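Local coordinates for PBP5 (Haemophilus influenzae, PDB 3A3J), which removes the C-terminal D-alanyl residue from the sugar-peptide precursors of the bacterial cell wall, as a penicillin-binding D-alanyl-D-alanine carboxypeptidase, at residues A[22-27]-A[243-248]; A[13-18]-A[153-158]; A[188-193]-A[211-216]; A[288-293]-A[329-334]. All coordinates share one frame; numbering follows the deposited sequence.

Contact 1 of 4, residues A[22-27]-A[243-248]; sequences ILTALN and KKLLQW
Thr24 and Trp248 meet because of how each turns about its first side-chain bond. In Thr24 (chi1 -174°) the hydroxyl lies opposite the backbone N, and the methyl CG2 is left between N and the carbonyl carbon, aimed at the helix. In Trp248 (chi1 -177°) the indole swings away from its own N and reaches past the helix surface to the chain corner at Thr24. Its benzo edge then takes several neighbours. CZ3 comes 3.6 Å from Thr24 CG2, approached obliquely, and 4.1 Å from CB of Leu23. The carbonyl O of Leu23 sits in the plane of the ring, at its edge, 3.7 Å from CH2; a carbonyl is well placed there, since aromatic C-H groups carry a slight positive charge. Helix 235-252 lies along one face of the five-stranded antiparallel sheet of the beta-lactamase-like fold of serine penicillin-binding proteins, and here it reaches the edge of that sheet, where strands 22-23 and 25-26 run beside strand 11-16. The corner at Thr24 turns its side chain to the helix while Ala25 points away. One turn back along the helix, buried Leu245 sends CD2 to within 3.4 Å of Thr24 CG2, tighter than a usual methyl contact. Threonine suits this corner, offering a compact methyl to two larger apolar neighbours. A large flat tryptophan can span the distance to the strands and still use its polar end: NE1 donates to the carbonyl O of Thr3, while Phe253 stacks edge-to-face with the indole.

Contact 2 of 4, residues A[13-18]-A[153-158]; sequences VLMDYN and DMAIIG
Val13 and Met15 press onto Ala155 where helix 151-164 lies against the central antiparallel sheet of the beta-lactamase-like fold, on the face opposite helix 235-252. Residues of strand 11-16 alternate: Val13 and Met15 point to helix 151-164, whereas Leu14 between them points away and packs against the carbonyl O of Leu245.

The link across is apolar. CG1 of Val13 touches CB of Ala155 at 3.7 Å; with chi1 at 89° this branch sits between the backbone N and carbonyl carbon, facing the helix. Met15 is extended as far as SD, which lies 4.3 Å from the same CB; its methyl CE, then turned aside (chi3 118°), is 4.2 Å from the carbonyl O of Ala155. Alanine's single methyl suits the close approach, 7.4 Å between CA of Met15 and CA of Ala155. Ala151 and Ala159, one turn to either side, meet Val13 and Met15 respectively, so the helix offers a row of alanines to the branched valine and the flexible methionine.

Polar and cation-pi interactions gather at the strand's end. Asp16 OD1 bonds Thr255 OG1 in the next domain, and Arg163 of the helix makes a cation-pi contact with Tyr17 and donates from NH2 to its carbonyl O. Asp16 also closes an Asx turn: its OD2 accepts from Asn18 N at 2.6 Å, the donor standing 43° out of the carboxylate plane.

Contact 3 of 4, residues A[188-193]-A[211-216]; sequences NGLLWD and YNLVAS
Asn188, which meets Leu213 across the contact, leads into a short 3-10 turn whose shortest backbone bond runs from Trp192 N to the carbonyl O of Gly189, at 2.8 Å. Asn188 ties itself to this turn twice: its carbonyl O takes the N-H of Leu191, and its side-chain OD1 accepts weakly from Leu190 N at 3.0 Å, with a bent angle of 134°. The side chain, swung to the far side of its own backbone N (chi1 173°), thus folds back over the turn while pointing at the strand, and an amide suits the place because it can serve the turn with its oxygen and pack with its carbon.

No hydrogen bond spans the two segments; the contact itself is buried and, apart from the amide of Asn188, apolar. Leu213 divides its two methyls between two neighbours. CD1 meets the amide of Asn188, 4.1 Å from CG, the two side chains crossing at about a right angle. CD2 lies 4.1 Å from Leu190 CD1, and that same methyl of Leu190 also reaches Ala215 CB at 4.4 Å. Leucine reaches across with its branched end, while alanine adds only its CB to the same apolar patch. Val198 touches both Asn188 and Leu190.

Val214 points to the other face of the sheet, where it touches Leu37. The turn packs on the face that also carries helix 235-252, Leu190 touching Glu239 and Leu213 touching Ser242. Neighbouring strand 197-206 bears Lys202 of a KTG sequence, probably substrate-binding, as in serine penicillin-binding proteins.

Contact 4 of 4, residues A[288-293]-A[329-334]; sequences ITIPKG and KDIASA
A classic beta bulge marks this contact in the beta-rich C-terminal domain: Ile331 and Ala332 both face Tyr324 of the neighbouring strand 318-326, so two successive residues turn their side chains towards strand 288-291 instead of alternating. The two strands belong to different sheets, a two-stranded one (253-259 with 286-291) and a six-stranded one, and pack through side chains with no hydrogen bond between them. The axes of segments 288-291 and 329-334 pass 7.9 Å apart and run nearly antiparallel, at 161°.

The bulge presents a long residue and a short one. Ala332 lies where the chains are closest, and its CB meets CG2 of Ile288 at 3.7 Å; the small side chain of alanine suits this closest point. The longer Ile331 spans the wider separation near Ile290. It is extended beyond CG1 (chi2 178°), which carries CD1 far enough to lie 3.7 Å from Ile290 CG2, the two side chains slanting across each other. Val298 touches both of these isoleucines. Beta-branched residues also suit the extended backbone of strand 288-291, whose Ile288 and Ile290 pack in addition on Phe256 of the partner strand 253-259.

Polar groups lie around this apolar patch. Asp330 forms a salt bridge with Arg301. Thr289 OG1 is hydrogen-bonded with Thr255 OG1 within the C-terminal domain and with Ser19 OG across to the catalytic domain. Within the patch the end methyls also approach each other, Ile288 CD1 lying 4.4 Å from Ile331 CD1.

In the fold
Contacts 1, 2 and 3 all build on one antiparallel sheet: contact 2 lies on its helical-domain face, near the centre of the chain, whereas contacts 1 and 3 lie on the face of helix 235-252. Contacts 2 and 3 are buried; contacts 1 and 4 are only partly so. Aromatic packing belongs to contact 1, an alanine-faced helix to contact 2, leucines and one asparagine amide to contact 3 and branched aliphatics between sheets to contact 4. A salt bridge from Lys243 to Asp193 connects contacts 1 and 3. Contact 4 stands in the other domain, yet Thr289 touches Leu23 and Asp16, bringing the domains together beside contacts 1 and 2.

Contact 1 of 4, residues A[22-27]-A[243-248]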
# COMPACT_ATOMS: atom_id res chain seq x y z
N ILE A 22 -0.85 -10.75 -6.82
CA ILE A 22 0.57 -11.00 -6.59
C ILE A 22 1.22 -11.63 -7.82
O ILE A 22 0.94 -12.77 -8.14
CB ILE A 22 0.73 -11.92 -5.42
CG1 ILE A 22 -0.13 -11.39 -4.27
CG2 ILE A 22 2.17 -12.01 -5.01
CD1 ILE A 22 0.25 -9.99 -3.85
N LEU A 23 2.06 -10.89 -8.53
CA LEU A 23 2.68 -11.38 -9.74
C LEU A 23 3.77 -12.41 -9.47
O LEU A 23 3.95 -13.33 -10.26
CB LEU A 23 3.25 -10.24 -10.52
CG LEU A 23 2.23 -9.36 -11.22
CD1 LEU A 23 1.30 -8.83 -10.22
CD2 LEU A 23 2.86 -8.21 -11.99
N THR A 24 4.53 -12.25 -8.39
CA THR A 24 5.54 -13.26 -7.99
C THR A 24 5.81 -13.08 -6.47
O THR A 24 5.42 -12.07 -5.96
CB THR A 24 6.84 -13.20 -8.88
OG1 THR A 24 7.67 -14.28 -8.52
CG2 THR A 24 7.69 -11.91 -8.71
N ALA A 25 6.36 -14.07 -5.74
CA ALA A 25 6.56 -13.95 -4.30
C ALA A 25 7.50 -15.05 -3.79
O ALA A 25 7.60 -16.11 -4.38
CB ALA A 25 5.21 -13.99 -3.54
N LEU A 26 8.19 -14.78 -2.69
CA LEU A 26 8.94 -15.77 -1.93
C LEU A 26 8.67 -15.49 -0.44
O LEU A 26 8.91 -14.38 0.02
CB LEU A 26 10.44 -15.66 -2.23
CG LEU A 26 11.32 -16.52 -1.34
CD1 LEU A 26 10.93 -18.01 -1.56
CD2 LEU A 26 12.79 -16.30 -1.54
N ASN A 27 8.11 -16.46 0.30
CA ASN A 27 7.71 -16.35 1.70
C ASN A 27 7.01 -15.04 2.01
O ASN A 27 7.42 -14.32 2.88
CB ASN A 27 8.92 -16.43 2.62
CG ASN A 27 9.74 -17.64 2.36
OD1 ASN A 27 9.20 -18.72 2.26
ND2 ASN A 27 11.06 -17.47 2.24
N LYS A 243 14.37 -3.26 -8.58
CA LYS A 243 14.29 -2.90 -9.99
C LYS A 243 14.10 -4.16 -10.86
O LYS A 243 13.33 -4.16 -11.80
CB LYS A 243 15.54 -2.11 -10.40
CG LYS A 243 15.51 -1.66 -11.85
CD LYS A 243 16.48 -0.50 -12.11
CE LYS A 243 16.75 -0.43 -13.64
NZ LYS A 243 17.29 0.90 -14.11
N LYS A 244 14.75 -5.25 -10.50
CA LYS A 244 14.53 -6.51 -11.19
C LYS A 244 13.04 -6.97 -11.15
O LYS A 244 12.47 -7.45 -12.17
CB LYS A 244 15.42 -7.61 -10.61
CG LYS A 244 16.83 -7.72 -11.26
CD LYS A 244 17.65 -8.91 -10.75
CE LYS A 244 19.16 -8.56 -10.64
NZ LYS A 244 19.80 -9.64 -9.87
N LEU A 245 12.44 -6.92 -9.95
CA LEU A 245 11.02 -7.27 -9.81
C LEU A 245 10.16 -6.34 -10.63
O LEU A 245 9.28 -6.79 -11.39
CB LEU A 245 10.59 -7.20 -8.36
CG LEU A 245 11.08 -8.44 -7.63
CD1 LEU A 245 10.92 -8.18 -6.10
CD2 LEU A 245 10.22 -9.68 -8.03
N LEU A 246 10.40 -5.04 -10.52
CA LEU A 246 9.52 -4.11 -11.17
C LEU A 246 9.57 -4.31 -12.73
O LEU A 246 8.52 -4.41 -13.38
CB LEU A 246 9.87 -2.70 -10.74
CG LEU A 246 9.68 -2.43 -9.24
CD1 LEU A 246 10.23 -1.04 -8.90
CD2 LEU A 246 8.18 -2.55 -8.84
N GLN A 247 10.78 -4.34 -13.30
CA GLN A 247 10.98 -4.48 -14.76
C GLN A 247 10.44 -5.80 -15.29
O GLN A 247 9.85 -5.82 -16.34
CB GLN A 247 12.45 -4.32 -15.14
CG GLN A 247 12.96 -2.88 -15.04
CD GLN A 247 14.48 -2.84 -15.30
OE1 GLN A 247 15.20 -3.86 -15.09
NE2 GLN A 247 14.96 -1.71 -15.80
N TRP A 248 10.63 -6.89 -14.57
CA TRP A 248 9.99 -8.12 -14.93
C TRP A 248 8.50 -7.95 -14.94
O TRP A 248 7.76 -8.54 -15.79
CB TRP A 248 10.30 -9.16 -13.90
CG TRP A 248 9.75 -10.53 -14.17
CD1 TRP A 248 10.25 -11.45 -15.06
CD2 TRP A 248 8.64 -11.18 -13.51
NE1 TRP A 248 9.54 -12.62 -14.99
CE2 TRP A 248 8.53 -12.48 -14.06
CE3 TRP A 248 7.72 -10.78 -12.53
CZ2 TRP A 248 7.54 -13.38 -13.66
CZ3 TRP A 248 6.75 -11.67 -12.13
CH2 TRP A 248 6.67 -12.97 -12.69

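Contact 2 of 4, residues A[13-18]-A[153-158]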
# COMPACT_ATOMS: atom_id res chain seq x y z
N VAL A 13 7.74 -9.65 -2.42
CA VAL A 13 6.47 -9.81 -3.04
C VAL A 13 6.46 -8.75 -4.13
O VAL A 13 7.12 -7.70 -3.95
CB VAL A 13 5.30 -9.56 -2.03
CG1 VAL A 13 4.92 -8.12 -2.02
CG2 VAL A 13 4.09 -10.31 -2.46
N LEU A 14 5.76 -9.01 -5.24
CA LEU A 14 5.51 -7.98 -6.23
C LEU A 14 4.00 -8.02 -6.45
O LEU A 14 3.43 -9.13 -6.54
CB LEU A 14 6.18 -8.36 -7.56
CG LEU A 14 5.87 -7.42 -8.76
CD1 LEU A 14 6.44 -6.00 -8.43
CD2 LEU A 14 6.48 -7.88 -10.12
N MET A 15 3.33 -6.87 -6.61
CA MET A 15 1.88 -6.90 -6.64
C MET A 15 1.42 -5.73 -7.48
O MET A 15 2.00 -4.66 -7.38
CB MET A 15 1.31 -6.84 -5.19
CG MET A 15 -0.12 -6.29 -5.08
SD MET A 15 -0.75 -5.81 -3.40
CE MET A 15 -1.05 -4.09 -3.58
N ASP A 16 0.42 -5.91 -8.33
CA ASP A 16 -0.19 -4.82 -9.05
C ASP A 16 -1.04 -4.02 -8.08
O ASP A 16 -1.88 -4.58 -7.36
CB ASP A 16 -1.13 -5.34 -10.18
CG ASP A 16 -1.74 -4.23 -10.98
OD1 ASP A 16 -1.17 -3.77 -12.03
OD2 ASP A 16 -2.77 -3.72 -10.54
N TYR A 17 -0.84 -2.71 -8.07
CA TYR A 17 -1.54 -1.83 -7.12
C TYR A 17 -3.05 -1.87 -7.42
O TYR A 17 -3.90 -1.73 -6.53
CB TYR A 17 -1.04 -0.42 -7.33
CG TYR A 17 -1.90 0.69 -6.72
CD1 TYR A 17 -1.97 0.89 -5.29
CD2 TYR A 17 -2.62 1.55 -7.54
CE1 TYR A 17 -2.75 1.93 -4.73
CE2 TYR A 17 -3.43 2.56 -7.00
CZ TYR A 17 -3.47 2.75 -5.59
OH TYR A 17 -4.23 3.76 -5.13
N ASN A 18 -3.40 -2.02 -8.69
CA ASN A 18 -4.76 -1.68 -9.05
C ASN A 18 -5.67 -2.85 -8.90
O ASN A 18 -6.81 -2.67 -8.60
CB ASN A 18 -4.85 -1.13 -10.44
CG ASN A 18 -4.53 0.33 -10.48
OD1 ASN A 18 -3.54 0.72 -11.05
ND2 ASN A 18 -5.37 1.14 -9.93
N ASP A 153 2.13 -7.95 3.86
CA ASP A 153 1.47 -6.93 4.75
C ASP A 153 2.04 -5.54 4.45
O ASP A 153 1.29 -4.50 4.32
CB ASP A 153 1.67 -7.31 6.22
CG ASP A 153 0.73 -8.46 6.66
OD1 ASP A 153 -0.04 -8.94 5.77
OD2 ASP A 153 0.78 -8.84 7.86
N MET A 154 3.34 -5.52 4.22
CA MET A 154 3.95 -4.18 3.83
C MET A 154 3.50 -3.75 2.44
O MET A 154 3.33 -2.56 2.17
CB MET A 154 5.51 -4.22 3.98
CG MET A 154 5.95 -4.09 5.50
SD MET A 154 5.50 -2.44 5.92
CE MET A 154 5.60 -2.56 7.67
N ALA A 155 3.28 -4.70 1.52
CA ALA A 155 2.69 -4.26 0.23
C ALA A 155 1.31 -3.70 0.46
O ALA A 155 0.89 -2.68 -0.13
CB ALA A 155 2.66 -5.45 -0.84
N ILE A 156 0.55 -4.37 1.33
CA ILE A 156 -0.85 -3.90 1.59
C ILE A 156 -0.83 -2.52 2.23
O ILE A 156 -1.55 -1.58 1.80
CB ILE A 156 -1.67 -4.97 2.42
CG1 ILE A 156 -1.90 -6.23 1.57
CG2 ILE A 156 -3.02 -4.36 2.87
CD1 ILE A 156 -2.23 -7.46 2.36
N ILE A 157 0.10 -2.33 3.15
CA ILE A 157 0.21 -0.99 3.85
C ILE A 157 0.60 0.06 2.86
O ILE A 157 0.03 1.16 2.83
CB ILE A 157 1.27 -0.98 5.08
CG1 ILE A 157 0.78 -1.94 6.17
CG2 ILE A 157 1.48 0.44 5.56
CD1 ILE A 157 1.80 -2.44 7.20
N GLY A 158 1.54 -0.26 1.99
CA GLY A 158 1.98 0.84 1.04
C GLY A 158 0.82 1.11 0.08
O GLY A 158 0.57 2.24 -0.31

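Contact 3 of 4, residues A[188-193]-A[211-216]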
# COMPACT_ATOMS: atom_id res chain seq x y z
N ASN A 188 16.02 5.99 -0.72
CA ASN A 188 15.56 5.09 -1.81
C ASN A 188 16.30 5.53 -3.11
O ASN A 188 15.88 6.52 -3.76
CB ASN A 188 14.00 5.19 -1.95
CG ASN A 188 13.49 4.44 -3.13
OD1 ASN A 188 14.26 3.77 -3.86
ND2 ASN A 188 12.17 4.53 -3.37
N GLY A 189 17.45 4.91 -3.39
CA GLY A 189 18.25 5.30 -4.59
C GLY A 189 17.42 5.29 -5.89
O GLY A 189 17.68 6.03 -6.85
N LEU A 190 16.39 4.45 -5.93
CA LEU A 190 15.60 4.29 -7.20
C LEU A 190 14.93 5.56 -7.63
O LEU A 190 14.51 5.72 -8.77
CB LEU A 190 14.65 3.09 -7.13
CG LEU A 190 15.36 1.75 -6.94
CD1 LEU A 190 14.33 0.63 -6.81
CD2 LEU A 190 16.33 1.40 -8.10
N LEU A 191 14.86 6.54 -6.74
CA LEU A 191 14.23 7.79 -7.13
C LEU A 191 15.14 8.56 -8.10
O LEU A 191 14.72 9.54 -8.73
CB LEU A 191 13.99 8.66 -5.91
CG LEU A 191 13.01 8.23 -4.79
CD1 LEU A 191 13.11 9.23 -3.52
CD2 LEU A 191 11.60 8.16 -5.30
N TRP A 192 16.42 8.20 -8.13
CA TRP A 192 17.32 8.90 -9.05
C TRP A 192 17.37 8.13 -10.40
O TRP A 192 18.03 8.58 -11.34
CB TRP A 192 18.74 8.99 -8.45
CG TRP A 192 18.83 10.06 -7.45
CD1 TRP A 192 19.20 11.35 -7.68
CD2 TRP A 192 18.46 9.98 -6.05
NE1 TRP A 192 19.14 12.08 -6.48
CE2 TRP A 192 18.67 11.27 -5.48
CE3 TRP A 192 17.93 8.97 -5.24
CZ2 TRP A 192 18.41 11.56 -4.11
CZ3 TRP A 192 17.71 9.25 -3.84
CH2 TRP A 192 17.96 10.53 -3.31
N ASP A 193 16.70 6.98 -10.50
CA ASP A 193 16.87 6.15 -11.69
C ASP A 193 15.95 6.60 -12.79
O ASP A 193 14.75 6.30 -12.77
CB ASP A 193 16.67 4.69 -11.34
CG ASP A 193 17.13 3.76 -12.47
OD1 ASP A 193 17.23 4.24 -13.61
OD2 ASP A 193 17.35 2.56 -12.21
N TYR A 211 18.73 -5.92 4.67
CA TYR A 211 18.18 -4.66 4.17
C TYR A 211 16.81 -4.84 3.48
O TYR A 211 16.55 -5.87 2.85
CB TYR A 211 19.14 -4.04 3.15
CG TYR A 211 20.44 -3.56 3.81
CD1 TYR A 211 20.54 -2.27 4.33
CD2 TYR A 211 21.53 -4.41 3.94
CE1 TYR A 211 21.73 -1.85 4.99
CE2 TYR A 211 22.75 -3.99 4.59
CZ TYR A 211 22.83 -2.74 5.11
OH TYR A 211 24.00 -2.35 5.74
N ASN A 212 15.95 -3.84 3.57
CA ASN A 212 14.65 -4.04 3.00
C ASN A 212 14.18 -2.79 2.31
O ASN A 212 14.75 -1.69 2.50
CB ASN A 212 13.66 -4.60 4.10
CG ASN A 212 13.38 -3.61 5.22
OD1 ASN A 212 13.43 -2.38 5.05
ND2 ASN A 212 13.00 -4.13 6.35
N LEU A 213 13.23 -2.91 1.42
CA LEU A 213 12.80 -1.72 0.71
C LEU A 213 11.41 -1.97 0.19
O LEU A 213 11.13 -3.05 -0.23
CB LEU A 213 13.73 -1.47 -0.51
CG LEU A 213 13.33 -0.47 -1.60
CD1 LEU A 213 13.14 0.90 -1.06
CD2 LEU A 213 14.25 -0.43 -2.89
N VAL A 214 10.55 -0.97 0.21
CA VAL A 214 9.27 -1.03 -0.40
C VAL A 214 9.28 -0.03 -1.53
O VAL A 214 9.52 1.13 -1.32
CB VAL A 214 8.17 -0.68 0.66
CG1 VAL A 214 6.79 -0.63 -0.02
CG2 VAL A 214 8.15 -1.77 1.67
N ALA A 215 9.07 -0.47 -2.76
CA ALA A 215 9.15 0.47 -3.87
C ALA A 215 7.86 0.40 -4.66
O ALA A 215 7.18 -0.61 -4.68
CB ALA A 215 10.41 0.17 -4.79
N SER A 216 7.50 1.50 -5.30
CA SER A 216 6.40 1.46 -6.17
C SER A 216 6.77 2.31 -7.37
O SER A 216 7.47 3.33 -7.22
CB SER A 216 5.15 2.02 -5.48
OG SER A 216 4.01 1.99 -6.38

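Contact 4 of 4, residues A[288-293]-A[329-334]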
# COMPACT_ATOMS: atom_id res chain seq x y z
N ILE A 288 -7.96 -6.33 -13.71
CA ILE A 288 -7.33 -7.62 -13.63
C ILE A 288 -5.93 -7.53 -14.20
O ILE A 288 -5.60 -6.60 -14.94
CB ILE A 288 -8.18 -8.76 -14.30
CG1 ILE A 288 -8.26 -8.57 -15.81
CG2 ILE A 288 -9.56 -8.84 -13.64
CD1 ILE A 288 -8.55 -9.94 -16.57
N THR A 289 -5.10 -8.46 -13.81
CA THR A 289 -3.76 -8.49 -14.32
C THR A 289 -3.54 -9.79 -15.11
O THR A 289 -3.73 -10.87 -14.60
CB THR A 289 -2.76 -8.38 -13.13
OG1 THR A 289 -2.99 -7.14 -12.43
CG2 THR A 289 -1.30 -8.48 -13.61
N ILE A 290 -3.07 -9.65 -16.35
CA ILE A 290 -2.90 -10.80 -17.28
C ILE A 290 -1.54 -10.74 -17.97
O ILE A 290 -0.90 -9.71 -17.95
CB ILE A 290 -3.97 -10.71 -18.38
CG1 ILE A 290 -3.79 -9.38 -19.15
CG2 ILE A 290 -5.37 -10.85 -17.75
CD1 ILE A 290 -5.07 -8.55 -19.33
N PRO A 291 -1.09 -11.85 -18.61
CA PRO A 291 0.13 -11.73 -19.40
C PRO A 291 -0.01 -10.59 -20.37
O PRO A 291 -1.12 -10.35 -20.87
CB PRO A 291 0.23 -13.09 -20.10
CG PRO A 291 -0.34 -14.03 -19.07
CD PRO A 291 -1.53 -13.26 -18.48
N LYS A 292 1.08 -9.86 -20.58
CA LYS A 292 1.09 -8.73 -21.51
C LYS A 292 0.66 -9.20 -22.91
O LYS A 292 0.89 -10.35 -23.28
CB LYS A 292 2.51 -8.18 -21.62
CG LYS A 292 2.57 -6.69 -21.97
CD LYS A 292 3.97 -6.36 -22.48
CE LYS A 292 4.59 -5.19 -21.73
NZ LYS A 292 3.85 -3.92 -21.97
N GLY A 293 0.06 -8.31 -23.68
CA GLY A 293 -0.37 -8.72 -24.99
C GLY A 293 -1.69 -9.49 -25.10
O GLY A 293 -2.24 -9.52 -26.18
N LYS A 329 -8.66 -21.13 -19.10
CA LYS A 329 -8.68 -21.18 -17.64
C LYS A 329 -9.22 -19.91 -17.01
O LYS A 329 -9.09 -18.79 -17.54
CB LYS A 329 -7.34 -21.57 -17.03
CG LYS A 329 -7.41 -21.79 -15.49
CD LYS A 329 -6.09 -22.36 -14.93
CE LYS A 329 -6.18 -22.77 -13.45
NZ LYS A 329 -6.23 -21.56 -12.59
N ASP A 330 -9.83 -20.10 -15.85
CA ASP A 330 -10.51 -19.01 -15.19
C ASP A 330 -9.56 -18.24 -14.34
O ASP A 330 -9.08 -18.71 -13.31
CB ASP A 330 -11.69 -19.54 -14.41
CG ASP A 330 -12.86 -19.80 -15.31
OD1 ASP A 330 -12.72 -19.49 -16.53
OD2 ASP A 330 -13.88 -20.26 -14.79
N ILE A 331 -9.26 -17.03 -14.78
CA ILE A 331 -8.11 -16.37 -14.24
C ILE A 331 -8.46 -15.38 -13.14
O ILE A 331 -7.64 -15.14 -12.26
CB ILE A 331 -7.26 -15.76 -15.34
CG1 ILE A 331 -7.99 -14.63 -16.06
CG2 ILE A 331 -6.83 -16.86 -16.36
CD1 ILE A 331 -7.11 -14.05 -17.09
N ALA A 332 -9.69 -14.88 -13.15
CA ALA A 332 -10.10 -13.75 -12.31
C ALA A 332 -11.62 -13.58 -12.36
O ALA A 332 -12.22 -13.73 -13.42
CB ALA A 332 -9.45 -12.48 -12.83
N SER A 333 -12.23 -13.20 -11.24
CA SER A 333 -13.68 -13.02 -11.17
C SER A 333 -14.01 -11.76 -10.37
O SER A 333 -13.12 -11.09 -9.89
CB SER A 333 -14.32 -14.25 -10.51
OG SER A 333 -14.54 -14.01 -9.13
N ALA A 334 -15.29 -11.43 -10.23
CA ALA A 334 -15.71 -10.22 -9.56
C ALA A 334 -17.23 -10.24 -9.45
O ALA A 334 -17.90 -10.69 -10.36
CB ALA A 334 -15.30 -9.03 -10.35